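Local structure of cytochrome P450 CYP260B1 (Sorangium cellulosum, 5HIW) at residues A[99-109]-A[346-354]; A[146-157]-A[173-183]. The protein is a bacterial cytochrome P450, a mostly helical haem protein that holds protoporphyrin IX containing iron in a pocket within its fold. All blocks are in the same frame, centred on the assembly; numbering follows the deposited sequence.

Contact 1: A[99-109]-A[346-354]; sequences YEEATVTPVAR and MEARVGVSL
V350 enters as a knob among E100, V104, T105 and A108. With CG1 anti to its backbone N (chi1 173°), that methyl lies 3.9 Å from V104 CG1 and meets T105 OG1, while CG2 lies against the aliphatic part and carboxylate of E100. A branched, compact valine suits this place because its two methyls serve different neighbours. At the N-terminal end of 346-354, M346 meets V104 tip to tip: the flexible thioether bends at chi2 and chi3, bringing CE to 3.7 Å from V104 CG2. Farther along, L354 CD1 comes to 3.5 Å from A108 CB, where alanine beside G351 lets the CA atoms of A108 and G351 approach to 5.2 Å. L354 CD2 meets the R109 guanidinium obliquely.

These are the D and L helices in the usual P450 lettering, members of the helical core of the fold, running 33° apart. E347 faces M131 and V135 of helix 130-140 and T233 of helix 232-245, and its side chain comes within about 6 Å of the haem.

At the partly exposed edge, R349 grips E100 end-on, NH2 reaching OE1 at 2.8 Å and NH1 reaching OE2 at 2.9 Å. Both oxygens lie in the guanidinium plane and are met on their syn sides, although the two planes are turned 38° apart. The arginine chain bends at chi3 to reach across. Behind E100, its carbonyl O accepts from both N and OG1 of T105, the latter at 2.8 Å, in a widened pi-type turn. P106, which has no N-H to give, follows at the kink.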
ATOM      1  N   TYR A  99      12.420  14.144  -5.558  1.00 19.72           N
ATOM      2  CA  TYR A  99      12.255  13.726  -4.127  1.00 19.26           C
ATOM      3  C   TYR A  99      13.020  12.510  -3.721  1.00 18.50           C
ATOM      4  O   TYR A  99      13.414  12.371  -2.542  1.00 16.95           O
ATOM      5  CB  TYR A  99      10.784  13.745  -3.725  1.00 21.66           C
ATOM      6  CG  TYR A  99      10.352  15.195  -3.769  1.00 21.50           C
ATOM      7  CD1 TYR A  99      10.877  16.126  -2.852  1.00 26.11           C
ATOM      8  CD2 TYR A  99       9.464  15.641  -4.728  1.00 23.12           C
ATOM      9  CE1 TYR A  99      10.549  17.468  -2.948  1.00 25.91           C
ATOM     10  CE2 TYR A  99       9.163  16.957  -4.857  1.00 24.09           C
ATOM     11  CZ  TYR A  99       9.698  17.883  -3.956  1.00 29.64           C
ATOM     12  OH  TYR A  99       9.354  19.223  -4.060  1.00 35.08           O
ATOM     13  N   GLU A 100      13.390  11.693  -4.702  1.00 16.17           N
ATOM     14  CA  GLU A 100      14.454  10.758  -4.438  1.00 15.92           C
ATOM     15  C   GLU A 100      15.687  11.420  -3.905  1.00 18.61           C
ATOM     16  O   GLU A 100      16.300  10.958  -2.884  1.00 19.42           O
ATOM     17  CB  GLU A 100      14.765   9.895  -5.690  1.00 16.75           C
ATOM     18  CG  GLU A 100      16.061   9.079  -5.593  1.00 17.00           C
ATOM     19  CD  GLU A 100      16.176   7.926  -6.627  1.00 18.01           C
ATOM     20  OE1 GLU A 100      15.253   7.694  -7.390  1.00 22.48           O
ATOM     21  OE2 GLU A 100      17.171   7.208  -6.642  1.00 20.50           O
ATOM     22  N   GLU A 101      16.122  12.482  -4.576  1.00 17.95           N
ATOM     23  CA  GLU A 101      17.376  13.079  -4.184  1.00 20.11           C
ATOM     24  C   GLU A 101      17.197  13.954  -2.942  1.00 19.36           C
ATOM     25  O   GLU A 101      18.029  13.973  -2.042  1.00 21.36           O
ATOM     26  CB  GLU A 101      17.946  13.914  -5.348  1.00 20.12           C
ATOM     27  CG  GLU A 101      19.291  14.555  -5.036  1.00 22.98           C
ATOM     28  CD  GLU A 101      19.228  15.891  -4.283  1.00 27.65           C
ATOM     29  OE1 GLU A 101      18.182  16.587  -4.265  1.00 26.77           O
ATOM     30  OE2 GLU A 101      20.289  16.242  -3.723  1.00 30.85           O
ATOM     31  N   ALA A 102      16.137  14.722  -2.931  1.00 21.72           N
ATOM     32  CA  ALA A 102      15.960  15.734  -1.851  1.00 23.98           C
ATOM     33  C   ALA A 102      15.404  15.143  -0.581  1.00 23.68           C
ATOM     34  O   ALA A 102      15.685  15.663   0.503  1.00 22.10           O
ATOM     35  CB  ALA A 102      15.024  16.832  -2.349  1.00 20.83           C
ATOM     36  N   THR A 103      14.625  14.064  -0.649  1.00 19.52           N
ATOM     37  CA  THR A 103      13.944  13.582   0.557  1.00 20.65           C
ATOM     38  C   THR A 103      14.128  12.139   0.913  1.00 19.28           C
ATOM     39  O   THR A 103      14.481  11.830   2.018  1.00 19.75           O
ATOM     40  CB  THR A 103      12.426  13.832   0.461  1.00 24.63           C
ATOM     41  OG1 THR A 103      12.155  15.245   0.502  1.00 27.13           O
ATOM     42  CG2 THR A 103      11.694  13.198   1.573  1.00 23.81           C
ATOM     43  N   VAL A 104      13.858  11.225  -0.002  1.00 17.66           N
ATOM     44  CA  VAL A 104      13.879   9.801   0.368  1.00 17.78           C
ATOM     45  C   VAL A 104      15.285   9.299   0.657  1.00 18.18           C
ATOM     46  O   VAL A 104      15.468   8.605   1.629  1.00 20.03           O
ATOM     47  CB  VAL A 104      13.112   8.990  -0.686  1.00 16.86           C
ATOM     48  CG1 VAL A 104      13.131   7.493  -0.347  1.00 18.67           C
ATOM     49  CG2 VAL A 104      11.687   9.500  -0.859  1.00 17.22           C
ATOM     50  N   THR A 105      16.320   9.674  -0.119  1.00 16.25           N
ATOM     51  CA  THR A 105      17.672   9.211   0.134  1.00 19.11           C
ATOM     52  C   THR A 105      18.192   9.679   1.499  1.00 19.98           C
ATOM     53  O   THR A 105      18.712   8.880   2.284  1.00 20.91           O
ATOM     54  CB  THR A 105      18.624   9.535  -1.046  1.00 22.02           C
ATOM     55  OG1 THR A 105      18.105   8.907  -2.211  1.00 21.20           O
ATOM     56  CG2 THR A 105      20.095   9.037  -0.833  1.00 22.70           C
ATOM     57  N   PRO A 106      18.039  10.982   1.801  1.00 20.74           N
ATOM     58  CA  PRO A 106      18.462  11.462   3.107  1.00 22.62           C
ATOM     59  C   PRO A 106      17.771  10.744   4.246  1.00 23.59           C
ATOM     60  O   PRO A 106      18.471  10.286   5.190  1.00 23.49           O
ATOM     61  CB  PRO A 106      18.093  12.933   3.092  1.00 22.92           C
ATOM     62  CG  PRO A 106      18.158  13.299   1.714  1.00 23.74           C
ATOM     63  CD  PRO A 106      17.724  12.090   0.919  1.00 22.00           C
ATOM     64  N   VAL A 107      16.473  10.530   4.112  1.00 22.64           N
ATOM     65  CA  VAL A 107      15.718   9.802   5.158  1.00 22.45           C
ATOM     66  C   VAL A 107      16.209   8.374   5.283  1.00 23.76           C
ATOM     67  O   VAL A 107      16.484   7.882   6.367  1.00 22.90           O
ATOM     68  CB  VAL A 107      14.223   9.713   4.844  1.00 22.16           C
ATOM     69  CG1 VAL A 107      13.527   8.719   5.726  1.00 24.33           C
ATOM     70  CG2 VAL A 107      13.561  11.050   4.959  1.00 25.48           C
ATOM     71  N   ALA A 108      16.308   7.672   4.137  1.00 20.63           N
ATOM     72  CA  ALA A 108      16.810   6.290   4.123  1.00 23.86           C
ATOM     73  C   ALA A 108      18.190   6.212   4.768  1.00 23.21           C
ATOM     74  O   ALA A 108      18.499   5.263   5.521  1.00 23.12           O
ATOM     75  CB  ALA A 108      16.850   5.747   2.667  1.00 23.65           C
ATOM     76  N   ARG A 109      19.066   7.171   4.451  1.00 25.15           N
ATOM     77  CA  ARG A 109      20.402   7.181   5.078  1.00 26.03           C
ATOM     78  C   ARG A 109      20.334   7.275   6.591  1.00 25.31           C
ATOM     79  O   ARG A 109      21.091   6.605   7.244  1.00 26.73           O
ATOM     80  CB  ARG A 109      21.301   8.335   4.587  1.00 28.36           C
ATOM     81  CG  ARG A 109      22.012   7.932   3.300  1.00 34.81           C
ATOM     82  CD  ARG A 109      23.013   8.953   2.800  1.00 42.35           C
ATOM     83  NE  ARG A 109      23.185   8.743   1.366  1.00 43.86           N
ATOM     84  CZ  ARG A 109      23.762   7.668   0.837  1.00 48.95           C
ATOM     85  NH1 ARG A 109      24.296   6.700   1.580  1.00 47.59           N
ATOM     86  NH2 ARG A 109      23.842   7.568  -0.463  1.00 51.09           N
ATOM     87  N   MET A 346       9.788   3.766  -5.829  1.00 13.91           N
ATOM     88  CA  MET A 346      10.983   4.444  -5.613  1.00 15.22           C
ATOM     89  C   MET A 346      11.498   4.330  -4.155  1.00 15.52           C
ATOM     90  O   MET A 346      12.679   4.155  -3.879  1.00 14.22           O
ATOM     91  CB  MET A 346      10.869   5.890  -6.049  1.00 14.78           C
ATOM     92  CG  MET A 346      12.086   6.729  -5.769  1.00 17.31           C
ATOM     93  SD  MET A 346      12.126   7.599  -4.153  1.00 17.24           S
ATOM     94  CE  MET A 346      10.959   8.853  -4.459  1.00 16.32           C
ATOM     95  N   GLU A 347      10.567   4.491  -3.229  1.00 16.83           N
ATOM     96  CA  GLU A 347      10.950   4.400  -1.812  1.00 14.62           C
ATOM     97  C   GLU A 347      11.449   2.996  -1.483  1.00 15.46           C
ATOM     98  O   GLU A 347      12.452   2.826  -0.801  1.00 15.80           O
ATOM     99  CB  GLU A 347       9.738   4.779  -0.981  1.00 17.98           C
ATOM    100  CG  GLU A 347      10.068   4.996   0.503  1.00 20.73           C
ATOM    101  CD  GLU A 347       8.929   5.602   1.293  1.00 19.55           C
ATOM    102  OE1 GLU A 347       7.990   6.260   0.764  1.00 20.81           O
ATOM    103  OE2 GLU A 347       9.086   5.436   2.523  1.00 22.99           O
ATOM    104  N   ALA A 348      10.794   1.988  -1.978  1.00 14.60           N
ATOM    105  CA  ALA A 348      11.278   0.625  -1.833  1.00 14.76           C
ATOM    106  C   ALA A 348      12.662   0.457  -2.416  1.00 17.48           C
ATOM    107  O   ALA A 348      13.558  -0.120  -1.796  1.00 17.19           O
ATOM    108  CB  ALA A 348      10.291  -0.346  -2.406  1.00 16.38           C
ATOM    109  N   ARG A 349      12.899   0.900  -3.641  1.00 16.03           N
ATOM    110  CA  ARG A 349      14.216   0.790  -4.222  1.00 16.40           C
ATOM    111  C   ARG A 349      15.322   1.518  -3.456  1.00 16.76           C
ATOM    112  O   ARG A 349      16.412   0.950  -3.179  1.00 18.12           O
ATOM    113  CB  ARG A 349      14.161   1.292  -5.682  1.00 17.30           C
ATOM    114  CG  ARG A 349      15.525   1.389  -6.308  1.00 23.93           C
ATOM    115  CD  ARG A 349      15.515   1.885  -7.747  1.00 21.70           C
ATOM    116  NE  ARG A 349      14.648   3.028  -8.027  1.00 23.01           N
ATOM    117  CZ  ARG A 349      14.969   4.306  -7.869  1.00 19.47           C
ATOM    118  NH1 ARG A 349      16.134   4.630  -7.400  1.00 22.37           N
ATOM    119  NH2 ARG A 349      14.091   5.237  -8.191  1.00 20.61           N
ATOM    120  N   VAL A 350      15.074   2.767  -3.117  1.00 14.69           N
ATOM    121  CA  VAL A 350      16.032   3.581  -2.409  1.00 17.05           C
ATOM    122  C   VAL A 350      16.372   3.058  -1.023  1.00 17.57           C
ATOM    123  O   VAL A 350      17.552   2.885  -0.674  1.00 19.50           O
ATOM    124  CB  VAL A 350      15.570   4.992  -2.312  1.00 19.33           C
ATOM    125  CG1 VAL A 350      16.500   5.809  -1.415  1.00 18.80           C
ATOM    126  CG2 VAL A 350      15.489   5.603  -3.692  1.00 22.34           C
ATOM    127  N   GLY A 351      15.345   2.810  -0.231  1.00 18.04           N
ATOM    128  CA  GLY A 351      15.524   2.258   1.082  1.00 21.26           C
ATOM    129  C   GLY A 351      16.271   0.952   1.106  1.00 18.70           C
ATOM    130  O   GLY A 351      17.168   0.728   1.946  1.00 18.30           O
ATOM    131  N   VAL A 352      15.781   0.008   0.305  1.00 21.39           N
ATOM    132  CA  VAL A 352      16.325  -1.320   0.350  1.00 20.46           C
ATOM    133  C   VAL A 352      17.717  -1.397  -0.212  1.00 21.34           C
ATOM    134  O   VAL A 352      18.573  -2.110   0.351  1.00 23.44           O
ATOM    135  CB  VAL A 352      15.322  -2.349  -0.226  1.00 20.61           C
ATOM    136  CG1 VAL A 352      15.997  -3.668  -0.437  1.00 23.36           C
ATOM    137  CG2 VAL A 352      14.166  -2.512   0.715  1.00 21.38           C
ATOM    138  N   SER A 353      18.006  -0.645  -1.268  1.00 23.62           N
ATOM    139  CA  SER A 353      19.373  -0.560  -1.786  1.00 24.97           C
ATOM    140  C   SER A 353      20.406  -0.047  -0.738  1.00 24.59           C
ATOM    141  O   SER A 353      21.476  -0.617  -0.580  1.00 23.33           O
ATOM    142  CB  SER A 353      19.458   0.230  -3.096  1.00 25.42           C
ATOM    143  OG  SER A 353      18.969   1.549  -3.005  1.00 29.72           O
ATOM    144  N   LEU A 354      20.011   0.925   0.029  1.00 22.24           N
ATOM    145  CA  LEU A 354      20.874   1.463   1.062  1.00 25.78           C
ATOM    146  C   LEU A 354      21.089   0.519   2.194  1.00 27.92           C
ATOM    147  O   LEU A 354      22.216   0.450   2.745  1.00 30.46           O
ATOM    148  CB  LEU A 354      20.352   2.796   1.530  1.00 25.25           C
ATOM    149  CG  LEU A 354      20.552   3.899   0.506  1.00 29.10           C
ATOM    150  CD1 LEU A 354      19.859   5.158   0.949  1.00 31.90           C
ATOM    151  CD2 LEU A 354      22.003   4.166   0.202  1.00 33.85           C
TER

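Contact 2: A[146-157]-A[173-183]; sequences RIAENDALIRKM and GRSAHAAMEAQ
L153, M157 and M180 interlock at the centre, each a knob in a hole of the facing helix. L153 sits among A176, A179, M180 and Q183, its CD2 3.7 Å from A176 CB and its CD1 resting on A179 and M180; the forked leucine fills the socket while the alanines keep its walls low. M157 settles among G173, A176, H177 and M180. Its SD lies 3.6 Å from H177 CD2, oblique to the ring, and the bend at chi3 (-80°) swings CE to M180 CG at 3.8 Å. G173, lacking a side chain, lets its CA come within 4.3 Å of M157 CA. These are the F and G helices, which in P450s lie over the distal side of the haem; here they cross at 136°. L223 of helix 218-229 touches both M157 and H177.

Outward, N150 and Q183 meet from opposite directions as a nearly coplanar amide pair. Q183 NE2 gives to N150 OD1 at 2.8 Å and N150 ND2 returns a bond to Q183 OE1 at 3.0 Å, both on in-plane lone pairs. The R146 guanidinium stacks on this glutamine amide, with Q183 CD 3.7 Å above its centre, while the R146 NE and NH2 edge is held by the E149 carboxylate. The reciprocal bonds pair the oxygen and one N-H of each buried amide without net charge, holding their rotation; the salt bridge probably aligns the guanidinium for its stack.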
ATOM      1  N   ARG A 146       7.190  17.075  15.527  1.00 21.89           N
ATOM      2  CA  ARG A 146       5.839  16.597  15.662  1.00 19.96           C
ATOM      3  C   ARG A 146       5.662  15.158  15.073  1.00 18.00           C
ATOM      4  O   ARG A 146       4.506  14.719  14.941  1.00 16.21           O
ATOM      5  CB  ARG A 146       4.828  17.558  15.046  1.00 21.71           C
ATOM      6  CG  ARG A 146       4.974  18.952  15.650  1.00 25.23           C
ATOM      7  CD  ARG A 146       3.820  19.818  15.280  1.00 23.63           C
ATOM      8  NE  ARG A 146       2.611  19.547  16.033  1.00 25.82           N
ATOM      9  CZ  ARG A 146       1.580  20.386  16.109  1.00 25.43           C
ATOM     10  NH1 ARG A 146       1.638  21.546  15.530  1.00 26.10           N
ATOM     11  NH2 ARG A 146       0.517  20.093  16.818  1.00 27.01           N
ATOM     12  N   ILE A 147       6.769  14.491  14.744  1.00 18.93           N
ATOM     13  CA  ILE A 147       6.655  13.154  14.008  1.00 19.13           C
ATOM     14  C   ILE A 147       5.830  12.141  14.797  1.00 18.96           C
ATOM     15  O   ILE A 147       4.895  11.505  14.261  1.00 17.08           O
ATOM     16  CB  ILE A 147       8.016  12.590  13.626  1.00 23.03           C
ATOM     17  CG1 ILE A 147       8.556  13.400  12.450  1.00 23.90           C
ATOM     18  CG2 ILE A 147       7.909  11.128  13.208  1.00 22.57           C
ATOM     19  CD1 ILE A 147      10.007  13.081  12.126  1.00 24.98           C
ATOM     20  N   ALA A 148       6.138  11.973  16.082  1.00 17.03           N
ATOM     21  CA  ALA A 148       5.278  11.046  16.938  1.00 17.70           C
ATOM     22  C   ALA A 148       3.802  11.419  17.078  1.00 18.94           C
ATOM     23  O   ALA A 148       2.833  10.587  16.978  1.00 17.88           O
ATOM     24  CB  ALA A 148       5.960  10.885  18.330  1.00 17.33           C
ATOM     25  N   GLU A 149       3.566  12.724  17.297  1.00 17.02           N
ATOM     26  CA  GLU A 149       2.226  13.240  17.434  1.00 15.86           C
ATOM     27  C   GLU A 149       1.454  12.947  16.143  1.00 17.78           C
ATOM     28  O   GLU A 149       0.319  12.436  16.159  1.00 18.38           O
ATOM     29  CB  GLU A 149       2.275  14.738  17.709  1.00 16.92           C
ATOM     30  CG  GLU A 149       0.908  15.427  17.742  1.00 18.58           C
ATOM     31  CD  GLU A 149       1.001  16.939  17.840  1.00 20.21           C
ATOM     32  OE1 GLU A 149       2.079  17.517  17.821  1.00 21.88           O
ATOM     33  OE2 GLU A 149      -0.070  17.506  17.908  1.00 23.86           O
ATOM     34  N   ASN A 150       2.121  13.265  15.024  1.00 18.13           N
ATOM     35  CA  ASN A 150       1.497  13.093  13.734  1.00 17.75           C
ATOM     36  C   ASN A 150       1.302  11.616  13.316  1.00 15.40           C
ATOM     37  O   ASN A 150       0.279  11.297  12.713  1.00 16.42           O
ATOM     38  CB  ASN A 150       2.221  13.921  12.705  1.00 17.91           C
ATOM     39  CG  ASN A 150       1.890  15.402  12.876  1.00 19.11           C
ATOM     40  OD1 ASN A 150       0.817  15.745  13.377  1.00 22.68           O
ATOM     41  ND2 ASN A 150       2.790  16.259  12.468  1.00 20.80           N
ATOM     42  N   ASP A 151       2.234  10.768  13.716  1.00 15.17           N
ATOM     43  CA  ASP A 151       2.047   9.330  13.580  1.00 17.65           C
ATOM     44  C   ASP A 151       0.743   8.891  14.269  1.00 17.06           C
ATOM     45  O   ASP A 151      -0.094   8.223  13.681  1.00 16.02           O
ATOM     46  CB  ASP A 151       3.252   8.593  14.131  1.00 18.07           C
ATOM     47  CG  ASP A 151       3.200   7.075  13.817  1.00 22.66           C
ATOM     48  OD1 ASP A 151       3.609   6.698  12.662  1.00 19.32           O
ATOM     49  OD2 ASP A 151       2.649   6.320  14.681  1.00 18.82           O
ATOM     50  N   ALA A 152       0.559   9.274  15.528  1.00 16.48           N
ATOM     51  CA  ALA A 152      -0.669   8.960  16.211  1.00 17.12           C
ATOM     52  C   ALA A 152      -1.933   9.553  15.596  1.00 18.49           C
ATOM     53  O   ALA A 152      -2.927   8.837  15.480  1.00 19.75           O
ATOM     54  CB  ALA A 152      -0.588   9.284  17.687  1.00 20.64           C
ATOM     55  N   LEU A 153      -1.871  10.800  15.124  1.00 19.72           N
ATOM     56  CA  LEU A 153      -2.969  11.400  14.401  1.00 20.56           C
ATOM     57  C   LEU A 153      -3.336  10.626  13.111  1.00 17.35           C
ATOM     58  O   LEU A 153      -4.473  10.296  12.858  1.00 18.51           O
ATOM     59  CB  LEU A 153      -2.716  12.864  14.124  1.00 18.15           C
ATOM     60  CG  LEU A 153      -2.694  13.895  15.241  1.00 20.52           C
ATOM     61  CD1 LEU A 153      -2.310  15.214  14.654  1.00 24.27           C
ATOM     62  CD2 LEU A 153      -3.999  13.973  16.034  1.00 24.44           C
ATOM     63  N   ILE A 154      -2.347  10.324  12.313  1.00 18.92           N
ATOM     64  CA  ILE A 154      -2.589   9.577  11.089  1.00 17.53           C
ATOM     65  C   ILE A 154      -3.158   8.177  11.341  1.00 20.03           C
ATOM     66  O   ILE A 154      -4.062   7.734  10.670  1.00 20.22           O
ATOM     67  CB  ILE A 154      -1.299   9.552  10.262  1.00 17.46           C
ATOM     68  CG1 ILE A 154      -0.904  10.975   9.838  1.00 16.82           C
ATOM     69  CG2 ILE A 154      -1.520   8.742   8.990  1.00 19.21           C
ATOM     70  CD1 ILE A 154       0.538  11.097   9.344  1.00 17.15           C
ATOM     71  N   ARG A 155      -2.586   7.452  12.294  1.00 21.31           N
ATOM     72  CA  ARG A 155      -3.130   6.134  12.710  1.00 25.23           C
ATOM     73  C   ARG A 155      -4.586   6.231  13.144  1.00 24.13           C
ATOM     74  O   ARG A 155      -5.411   5.386  12.755  1.00 22.81           O
ATOM     75  CB  ARG A 155      -2.172   5.438  13.723  1.00 22.88           C
ATOM     76  CG  ARG A 155      -0.854   5.030  12.996  1.00 25.33           C
ATOM     77  CD  ARG A 155       0.070   4.167  13.835  1.00 20.42           C
ATOM     78  NE  ARG A 155       1.417   4.316  13.295  1.00 21.77           N
ATOM     79  CZ  ARG A 155       1.906   3.722  12.197  1.00 26.50           C
ATOM     80  NH1 ARG A 155       1.128   2.919  11.499  1.00 28.03           N
ATOM     81  NH2 ARG A 155       3.153   3.995  11.746  1.00 26.92           N
ATOM     82  N   LYS A 156      -4.946   7.302  13.811  1.00 22.64           N
ATOM     83  CA  LYS A 156      -6.329   7.500  14.211  1.00 27.33           C
ATOM     84  C   LYS A 156      -7.201   7.744  12.977  1.00 26.83           C
ATOM     85  O   LYS A 156      -8.321   7.198  12.924  1.00 26.25           O
ATOM     86  CB  LYS A 156      -6.519   8.652  15.182  1.00 30.88           C
ATOM     87  CG  LYS A 156      -6.116   8.378  16.622  1.00 31.82           C
ATOM     88  CD  LYS A 156      -6.462   9.497  17.581  1.00 36.61           C
ATOM     89  CE  LYS A 156      -5.323  10.467  17.828  1.00 41.13           C
ATOM     90  NZ  LYS A 156      -5.855  11.466  18.817  1.00 41.52           N
ATOM     91  N   MET A 157      -6.739   8.598  12.043  1.00 22.90           N
ATOM     92  CA  MET A 157      -7.467   8.759  10.746  1.00 23.93           C
ATOM     93  C   MET A 157      -7.688   7.445  10.038  1.00 23.50           C
ATOM     94  O   MET A 157      -8.806   7.127   9.623  1.00 28.56           O
ATOM     95  CB  MET A 157      -6.791   9.758   9.855  1.00 22.88           C
ATOM     96  CG  MET A 157      -6.741  11.138  10.494  1.00 25.73           C
ATOM     97  SD  MET A 157      -6.293  12.335   9.227  1.00 26.55           S
ATOM     98  CE  MET A 157      -4.559  12.075   9.170  1.00 26.35           C
ATOM     99  N   GLY A 173     -11.207  10.022  14.445  1.00 32.61           N
ATOM    100  CA  GLY A 173     -10.699  10.309  13.081  1.00 34.02           C
ATOM    101  C   GLY A 173     -10.915  11.745  12.630  1.00 33.47           C
ATOM    102  O   GLY A 173      -9.970  12.405  12.158  1.00 31.62           O
ATOM    103  N   ARG A 174     -12.144  12.255  12.847  1.00 36.23           N
ATOM    104  CA  ARG A 174     -12.527  13.600  12.414  0.50 38.43           C
ATOM    105  C   ARG A 174     -11.708  14.651  13.145  1.00 35.75           C
ATOM    106  O   ARG A 174     -11.234  15.622  12.528  1.00 37.01           O
ATOM    107  CB  ARG A 174     -14.049  13.808  12.623  0.50 41.62           C
ATOM    108  CG  ARG A 174     -14.819  14.465  11.470  0.50 44.87           C
ATOM    109  CD  ARG A 174     -16.333  14.284  11.630  0.50 43.68           C
ATOM    110  NE  ARG A 174     -16.723  14.241  13.040  0.50 41.25           N
ATOM    111  CZ  ARG A 174     -17.541  13.347  13.588  0.50 38.54           C
ATOM    112  NH1 ARG A 174     -18.113  12.407  12.857  0.50 37.94           N
ATOM    113  NH2 ARG A 174     -17.809  13.413  14.878  0.50 36.60           N
ATOM    114  N   SER A 175     -11.508  14.457  14.447  1.00 35.64           N
ATOM    115  CA  SER A 175     -10.712  15.430  15.196  1.00 36.46           C
ATOM    116  C   SER A 175      -9.226  15.425  14.795  1.00 30.06           C
ATOM    117  O   SER A 175      -8.527  16.506  14.727  1.00 28.78           O
ATOM    118  CB  SER A 175     -10.850  15.233  16.731  1.00 43.21           C
ATOM    119  OG  SER A 175     -10.847  13.843  17.083  1.00 47.56           O
ATOM    120  N   ALA A 176      -8.719  14.208  14.570  1.00 30.71           N
ATOM    121  CA  ALA A 176      -7.301  14.050  14.211  1.00 30.68           C
ATOM    122  C   ALA A 176      -7.081  14.678  12.863  1.00 28.78           C
ATOM    123  O   ALA A 176      -6.070  15.313  12.618  1.00 26.05           O
ATOM    124  CB  ALA A 176      -6.915  12.568  14.202  1.00 28.19           C
ATOM    125  N   HIS A 177      -8.059  14.472  11.993  1.00 33.57           N
ATOM    126  CA  HIS A 177      -8.061  15.068  10.660  1.00 35.91           C
ATOM    127  C   HIS A 177      -8.006  16.594  10.741  1.00 34.43           C
ATOM    128  O   HIS A 177      -7.174  17.227  10.094  1.00 31.41           O
ATOM    129  CB  HIS A 177      -9.275  14.560   9.897  1.00 37.70           C
ATOM    130  CG  HIS A 177      -9.241  14.896   8.457  1.00 42.92           C
ATOM    131  ND1 HIS A 177      -9.719  16.093   7.976  1.00 48.22           N
ATOM    132  CD2 HIS A 177      -8.711  14.239   7.397  1.00 44.86           C
ATOM    133  CE1 HIS A 177      -9.524  16.142   6.669  1.00 48.20           C
ATOM    134  NE2 HIS A 177      -8.936  15.017   6.289  1.00 48.97           N
ATOM    135  N   ALA A 178      -8.816  17.175  11.609  1.00 36.71           N
ATOM    136  CA  ALA A 178      -8.832  18.600  11.747  1.00 34.54           C
ATOM    137  C   ALA A 178      -7.529  19.132  12.348  1.00 32.45           C
ATOM    138  O   ALA A 178      -7.112  20.198  11.966  1.00 32.06           O
ATOM    139  CB  ALA A 178     -10.055  19.044  12.524  1.00 39.22           C
ATOM    140  N   ALA A 179      -6.817  18.407  13.209  1.00 28.18           N
ATOM    141  CA  ALA A 179      -5.541  18.896  13.700  1.00 27.15           C
ATOM    142  C   ALA A 179      -4.465  18.850  12.596  1.00 26.88           C
ATOM    143  O   ALA A 179      -3.570  19.710  12.484  1.00 29.37           O
ATOM    144  CB  ALA A 179      -5.071  18.076  14.863  1.00 29.21           C
ATOM    145  N   MET A 180      -4.539  17.798  11.794  1.00 27.84           N
ATOM    146  CA  MET A 180      -3.580  17.685  10.696  1.00 29.81           C
ATOM    147  C   MET A 180      -3.858  18.812   9.695  1.00 29.01           C
ATOM    148  O   MET A 180      -2.944  19.433   9.176  1.00 29.29           O
ATOM    149  CB  MET A 180      -3.738  16.340   9.993  1.00 32.13           C
ATOM    150  CG  MET A 180      -3.139  15.168  10.759  1.00 40.18           C
ATOM    151  SD  MET A 180      -1.353  15.113  10.795  1.00 49.54           S
ATOM    152  CE  MET A 180      -1.025  16.151   9.338  1.00 37.73           C
ATOM    153  N   GLU A 181      -5.137  19.020   9.425  1.00 32.73           N
ATOM    154  CA  GLU A 181      -5.591  20.078   8.505  1.00 35.40           C
ATOM    155  C   GLU A 181      -5.055  21.450   8.928  1.00 34.80           C
ATOM    156  O   GLU A 181      -4.517  22.203   8.115  1.00 34.76           O
ATOM    157  CB  GLU A 181      -7.127  20.050   8.435  1.00 39.59           C
ATOM    158  CG  GLU A 181      -7.722  20.259   7.052  1.00 48.41           C
ATOM    159  CD  GLU A 181      -9.242  20.383   7.103  1.00 52.58           C
ATOM    160  OE1 GLU A 181      -9.768  20.996   8.072  1.00 54.24           O
ATOM    161  OE2 GLU A 181      -9.901  19.879   6.181  1.00 45.59           O
ATOM    162  N   ALA A 182      -5.073  21.723  10.227  1.00 33.66           N
ATOM    163  CA  ALA A 182      -4.577  22.993  10.722  1.00 33.83           C
ATOM    164  C   ALA A 182      -3.074  23.152  10.560  1.00 30.93           C
ATOM    165  O   ALA A 182      -2.586  24.222  10.208  1.00 32.79           O
ATOM    166  CB  ALA A 182      -4.976  23.154  12.177  1.00 37.89           C
ATOM    167  N   GLN A 183      -2.299  22.096  10.814  1.00 27.20           N
ATOM    168  CA  GLN A 183      -0.889  22.148  10.535  1.00 25.21           C
ATOM    169  C   GLN A 183      -0.632  22.370   9.016  1.00 23.31           C
ATOM    170  O   GLN A 183       0.280  23.077   8.616  1.00 30.97           O
ATOM    171  CB  GLN A 183      -0.179  20.822  10.897  1.00 26.57           C
ATOM    172  CG  GLN A 183      -0.074  20.592  12.373  1.00 25.41           C
ATOM    173  CD  GLN A 183       0.584  19.274  12.662  1.00 22.87           C
ATOM    174  OE1 GLN A 183       1.784  19.112  12.478  1.00 23.15           O
ATOM    175  NE2 GLN A 183      -0.178  18.398  13.276  1.00 26.95           N
TER

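Overall arrangement
Along the chain the order is 99-109, 146-157, 173-183, 346-354, so contact 2, between two helices adjacent in sequence, falls wholly within the long interval that contact 1 spans. Their centres lie 24 Å apart and their nearest atoms about 8 Å apart, without touching. Helix 130-140 relates them: its M131 and V135 meet E347 of contact 1, while its M133 meets I147 and D151 on segment 146-157. As in other P450s, contact 1 belongs to the helical core that carries the haem and contact 2 to the F-G layer over its distal side. The E347 side chain is about 6 Å from the haem and that of I154 about 11 Å, so contact 1 approaches the cofactor more closely.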